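PDB 4CYB: putative DNA protection protein from Streptomyces coelicolor, which binds iron and, as a Dps-family ferritin-like protein, probably oxidises it and protects DNA. Local coordinates for residues 30-35 with 85-90; 73-78 with 148-153. All coordinates share one frame; numbering follows the deposited sequence.

Contact 1: 30-35 with 85-90; sequences KVLADT and VAVGDP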
loop_
_atom_site.group_PDB
_atom_site.type_symbol
_atom_site.label_atom_id
_atom_site.label_comp_id
_atom_site.label_asym_id
_atom_site.label_seq_id
_atom_site.Cartn_x
_atom_site.Cartn_y
_atom_site.Cartn_z
ATOM N N LYS J 30 26.888 16.808 21.550
ATOM C CA LYS J 30 26.919 15.986 22.758
ATOM C C LYS J 30 25.707 15.065 22.808
ATOM O O LYS J 30 25.840 13.854 23.113
ATOM C CB LYS J 30 27.007 16.884 24.038
ATOM C CG LYS J 30 27.017 16.082 25.355
ATOM C CD LYS J 30 28.085 14.989 25.365
ATOM C CE LYS J 30 28.324 14.505 26.794
ATOM N NZ LYS J 30 27.090 14.121 27.504
ATOM N N VAL J 31 24.544 15.609 22.519
ATOM C CA VAL J 31 23.317 14.798 22.469
ATOM C C VAL J 31 23.515 13.686 21.435
ATOM O O VAL J 31 23.107 12.542 21.656
ATOM C CB VAL J 31 22.087 15.655 22.119
ATOM C CG1 VAL J 31 20.864 14.767 21.843
ATOM C CG2 VAL J 31 21.790 16.596 23.312
ATOM N N LEU J 32 24.074 14.051 20.296
ATOM C CA LEU J 32 24.296 13.075 19.173
ATOM C C LEU J 32 25.228 11.953 19.614
ATOM O O LEU J 32 24.926 10.765 19.388
ATOM C CB LEU J 32 24.859 13.844 17.983
ATOM C CG LEU J 32 24.901 13.222 16.608
ATOM C CD1 LEU J 32 23.529 12.601 16.302
ATOM C CD2 LEU J 32 25.287 14.333 15.640
ATOM N N ALA J 33 26.350 12.303 20.267
ATOM C CA ALA J 33 27.299 11.291 20.792
ATOM C C ALA J 33 26.605 10.360 21.777
ATOM O O ALA J 33 26.738 9.140 21.686
ATOM C CB ALA J 33 28.552 11.963 21.416
ATOM N N ASP J 34 25.850 10.901 22.748
ATOM C CA ASP J 34 25.139 10.051 23.687
ATOM C C ASP J 34 24.054 9.156 23.019
ATOM O O ASP J 34 23.882 7.974 23.380
ATOM C CB ASP J 34 24.504 10.874 24.803
ATOM C CG ASP J 34 25.560 11.659 25.666
ATOM O OD1 ASP J 34 26.720 11.199 25.806
ATOM O OD2 ASP J 34 25.205 12.758 26.172
ATOM N N THR J 35 23.386 9.725 22.038
ATOM C CA THR J 35 22.327 9.025 21.338
ATOM C C THR J 35 22.942 7.931 20.443
ATOM O O THR J 35 22.360 6.845 20.310
ATOM C CB THR J 35 21.508 9.984 20.468
ATOM O OG1 THR J 35 20.857 10.956 21.300
ATOM C CG2 THR J 35 20.397 9.192 19.696
ATOM N N VAL J 85 29.732 20.727 11.978
ATOM C CA VAL J 85 30.197 19.380 11.616
ATOM C C VAL J 85 29.664 18.361 12.599
ATOM O O VAL J 85 30.026 18.366 13.823
ATOM C CB VAL J 85 31.755 19.321 11.502
ATOM C CG1 VAL J 85 32.219 17.940 10.933
ATOM C CG2 VAL J 85 32.232 20.483 10.608
ATOM N N ALA J 86 28.787 17.471 12.098
ATOM C CA ALA J 86 28.214 16.407 12.970
ATOM C C ALA J 86 29.291 15.370 13.327
ATOM O O ALA J 86 30.152 15.007 12.479
ATOM C CB ALA J 86 27.035 15.724 12.254
ATOM N N VAL J 87 29.250 14.864 14.559
ATOM C CA VAL J 87 30.212 13.820 14.938
ATOM C C VAL J 87 30.053 12.552 14.063
ATOM O O VAL J 87 28.919 12.092 13.825
ATOM C CB VAL J 87 30.122 13.482 16.428
ATOM C CG1 VAL J 87 28.745 12.986 16.825
ATOM C CG2 VAL J 87 31.201 12.462 16.794
ATOM N N GLY J 88 31.164 12.055 13.531
ATOM C CA GLY J 88 31.098 10.989 12.483
ATOM C C GLY J 88 31.477 9.607 12.982
ATOM O O GLY J 88 30.635 8.829 13.369
ATOM N N ASP J 89 32.756 9.267 12.915
ATOM C CA ASP J 89 33.241 7.941 13.281
ATOM C C ASP J 89 32.990 7.641 14.764
ATOM O O ASP J 89 33.128 8.558 15.608
ATOM C CB ASP J 89 34.734 7.852 12.949
ATOM C CG ASP J 89 35.306 6.459 13.114
ATOM O OD1 ASP J 89 35.662 6.113 14.260
ATOM O OD2 ASP J 89 35.427 5.700 12.109
ATOM N N PRO J 90 32.587 6.385 15.079
ATOM C CA PRO J 90 32.331 6.063 16.499
ATOM C C PRO J 90 33.545 6.281 17.454
ATOM O O PRO J 90 33.357 6.426 18.684
ATOM C CB PRO J 90 31.968 4.569 16.479
ATOM C CG PRO J 90 32.541 4.042 15.202
ATOM C CD PRO J 90 32.490 5.181 14.204
#
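Val87 lays its CG1 methyl over one face of the Leu32–Ala33 peptide, 4.2 Å from Ala33 N. No ring or other flat side-chain group takes part across this contact. In the helix behind it, the Val31 carbonyl is gripped from both faces of its plane. Thr35 N comes from one face and Thr35 OG1 from the other, with OG1 2.8 Å from Val31 O. The contact packs the loop before helix 90-96 against helix 18-48, one of the four long helices of the ferritin-like bundle. Helix 90-96 is the short helix that Dps proteins carry in their long central connection.

The contact itself is apolar and buried. The side chains of Leu32 and Val87 run alongside one another, pointing opposite ways, with Leu32 CG 3.9 Å from Val87 CG1. With chi1 at 60°, CG1 of Val87 is tucked between the N and C of its own backbone and faces Leu32. Leu32 CD2 also reaches Ala86 CB at 4.1 Å.

Polar bonds from helix 18-48 hold the loop backbone: Asn29 bonds Val85 O and Val87 N, and Arg36 bonds Gly88 O. Helix 90-96 borders both segments, through Ile96 on Ala33 and through His92 and Val93 on Val87. Pro90 packs on Pro90 of the second subunit. Lys30 NZ makes salt bridges to Glu126 and, at 2.7 Å, to the syn lone pair of Asp34 OD2.

Contact 2: 73-78 with 148-153; sequences DTVAER and SEVLRT. With FE (Fe (III) ion), chain B.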
loop_
_atom_site.group_PDB
_atom_site.type_symbol
_atom_site.label_atom_id
_atom_site.label_comp_id
_atom_site.label_asym_id
_atom_site.label_seq_id
_atom_site.Cartn_x
_atom_site.Cartn_y
_atom_site.Cartn_z
ATOM N N ASP J 73 19.902 10.844 12.844
ATOM C CA ASP J 73 19.913 11.492 11.528
ATOM C C ASP J 73 19.361 12.914 11.589
ATOM O O ASP J 73 19.953 13.838 10.989
ATOM C CB ASP J 73 19.150 10.639 10.513
ATOM C CG ASP J 73 19.215 11.222 9.115
ATOM O OD1 ASP J 73 20.258 11.057 8.438
ATOM O OD2 ASP J 73 18.199 11.816 8.667
ATOM N N THR J 74 18.294 13.116 12.341
ATOM C CA THR J 74 17.642 14.421 12.383
ATOM C C THR J 74 18.572 15.434 13.126
ATOM O O THR J 74 18.731 16.595 12.720
ATOM C CB THR J 74 16.288 14.343 13.092
ATOM O OG1 THR J 74 15.391 13.451 12.368
ATOM C CG2 THR J 74 15.634 15.807 13.193
ATOM N N VAL J 75 19.178 14.979 14.207
ATOM C CA VAL J 75 20.117 15.856 14.950
ATOM C C VAL J 75 21.384 16.168 14.169
ATOM O O VAL J 75 21.809 17.324 14.158
ATOM C CB VAL J 75 20.444 15.210 16.334
ATOM C CG1 VAL J 75 21.542 15.960 17.124
ATOM C CG2 VAL J 75 19.183 15.186 17.164
ATOM N N ALA J 76 21.972 15.173 13.491
ATOM C CA ALA J 76 23.139 15.403 12.666
ATOM C C ALA J 76 22.810 16.395 11.569
ATOM O O ALA J 76 23.592 17.292 11.305
ATOM C CB ALA J 76 23.634 14.121 12.051
ATOM N N GLU J 77 21.677 16.197 10.876
ATOM C CA GLU J 77 21.283 17.145 9.848
ATOM C C GLU J 77 21.063 18.569 10.405
ATOM O O GLU J 77 21.369 19.538 9.718
ATOM C CB GLU J 77 20.016 16.634 9.102
ATOM C CG GLU J 77 20.488 15.519 8.103
ATOM C CD GLU J 77 19.346 15.003 7.200
ATOM O OE1 GLU J 77 18.261 15.654 7.146
ATOM O OE2 GLU J 77 19.597 13.993 6.489
ATOM N N ARG J 78 20.589 18.655 11.644
ATOM C CA ARG J 78 20.470 19.998 12.263
ATOM C C ARG J 78 21.850 20.668 12.447
ATOM O O ARG J 78 22.012 21.880 12.160
ATOM C CB ARG J 78 19.785 19.867 13.610
ATOM C CG ARG J 78 19.594 21.208 14.334
ATOM C CD ARG J 78 18.458 21.968 13.685
ATOM N NE ARG J 78 18.290 23.362 14.174
ATOM C CZ ARG J 78 17.522 24.243 13.538
ATOM N NH1 ARG J 78 16.833 23.857 12.431
ATOM N NH2 ARG J 78 17.426 25.509 13.983
ATOM N N SER J 148 10.634 18.483 21.117
ATOM C CA SER J 148 9.480 17.745 20.580
ATOM C C SER J 148 9.921 16.370 20.132
ATOM O O SER J 148 9.118 15.415 20.105
ATOM C CB SER J 148 8.817 18.484 19.392
ATOM O OG SER J 148 9.759 18.486 18.344
ATOM N N GLU J 149 11.184 16.250 19.781
ATOM C CA GLU J 149 11.706 14.955 19.327
ATOM C C GLU J 149 12.588 14.217 20.331
ATOM O O GLU J 149 12.226 13.112 20.745
ATOM C CB GLU J 149 12.410 15.133 17.982
ATOM C CG GLU J 149 11.396 15.756 17.022
ATOM C CD GLU J 149 11.860 15.871 15.604
ATOM O OE1 GLU J 149 12.442 14.891 15.090
ATOM O OE2 GLU J 149 11.627 16.943 15.003
ATOM N N VAL J 150 13.748 14.803 20.688
ATOM C CA VAL J 150 14.706 14.114 21.538
ATOM C C VAL J 150 14.093 13.839 22.891
ATOM O O VAL J 150 14.056 12.705 23.352
ATOM C CB VAL J 150 16.054 14.846 21.662
ATOM C CG1 VAL J 150 17.010 13.982 22.501
ATOM C CG2 VAL J 150 16.657 15.067 20.268
ATOM N N LEU J 151 13.622 14.897 23.542
ATOM C CA LEU J 151 13.074 14.755 24.889
ATOM C C LEU J 151 11.864 13.859 24.934
ATOM O O LEU J 151 11.840 12.883 25.689
ATOM C CB LEU J 151 12.733 16.137 25.460
ATOM C CG LEU J 151 12.456 16.164 26.960
ATOM C CD1 LEU J 151 13.780 16.211 27.733
ATOM C CD2 LEU J 151 11.667 17.429 27.280
ATOM N N ARG J 152 10.860 14.168 24.128
ATOM C CA ARG J 152 9.667 13.379 24.183
ATOM C C ARG J 152 9.879 11.902 23.828
ATOM O O ARG J 152 9.263 11.004 24.439
ATOM C CB ARG J 152 8.591 13.994 23.322
ATOM C CG ARG J 152 7.996 15.226 24.074
ATOM C CD ARG J 152 6.807 15.792 23.342
ATOM N NE ARG J 152 5.700 14.829 23.228
ATOM C CZ ARG J 152 4.681 14.998 22.376
ATOM N NH1 ARG J 152 4.636 16.073 21.610
ATOM N NH2 ARG J 152 3.696 14.083 22.294
ATOM N N THR J 153 10.718 11.638 22.828
ATOM C CA THR J 153 10.997 10.228 22.514
ATOM C C THR J 153 11.712 9.493 23.627
ATOM O O THR J 153 11.346 8.366 23.949
ATOM C CB THR J 153 11.873 10.054 21.251
ATOM O OG1 THR J 153 11.149 10.605 20.167
ATOM C CG2 THR J 153 12.142 8.585 20.980
HETATM FE FE FE B . 18.959 11.839 6.323
HETATM O O HOH W 1 13.625 12.812 14.284
HETATM O O HOH W 2 18.562 9.501 6.382
HETATM O O HOH W 3 18.103 11.832 4.161
HETATM O O HOH W 4 16.632 12.330 6.421
#
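Val75 and Val150 make the apolar part of the contact. The two side chains meet roughly perpendicular to one another, and the CG2 methyls touch at 4.0 Å from Val75 CG2 to Val150 CG2. The chi1 of each valine (173° and -176°) sends CG1 anti to N and leaves CG2 as the methyl that faces the other helix. Beside them, Thr74 CG2 comes within 3.8 Å of Glu149 OE1.

A water makes the polar link. It is 2.7 Å from Thr74 OG1 and donates a short bond of 2.5 Å to Glu149 OE1. Thr74 OG1 also bonds Glu70 O, and Glu149 OE2 forms a salt bridge with Arg152 of the fourth subunit. The segments belong to helices 54-81 and 140-164, two of the four in the ferritin-like bundle.

The metal bonds lie on a different side of helix 54-81, turned away from 148-153. Glu77 OE2 binds the iron(III) ion at 2.2 Å. Asp73 holds it by both oxygens, with OD2 at 2.5 Å and OD1 at 2.6 Å. Three waters and His46 of the second subunit complete this site between subunits, consistent with the Dps ferroxidase centre. Asp73 OD1 is also held by Lys43 and Trp47 of that second subunit.

Overall arrangement
Contacts 1 and 2 have centres 12 Å apart in one ferritin-like bundle. Their segments alternate along the chain, in the order 30-35, 73-78, 85-90 and 148-153. Helices 18-48 and 54-81 are neighbours in sequence and join the two contacts directly. Leu32 CD2 of helix 18-48 lies 3.8 Å from Ala76 CA of helix 54-81, and Ala86 CB of the loop touches the same residue, 3.8 Å from Ala76 CB. On the inner side Val31 CG1 meets Val150 CG1. Contact 1 thus packs the central connection against the bundle, while contact 2 pairs two helices within it. Both touch the second subunit; contact 2 holds iron ligands, and contact 1 packs beside helix 54-81 without binding the metal.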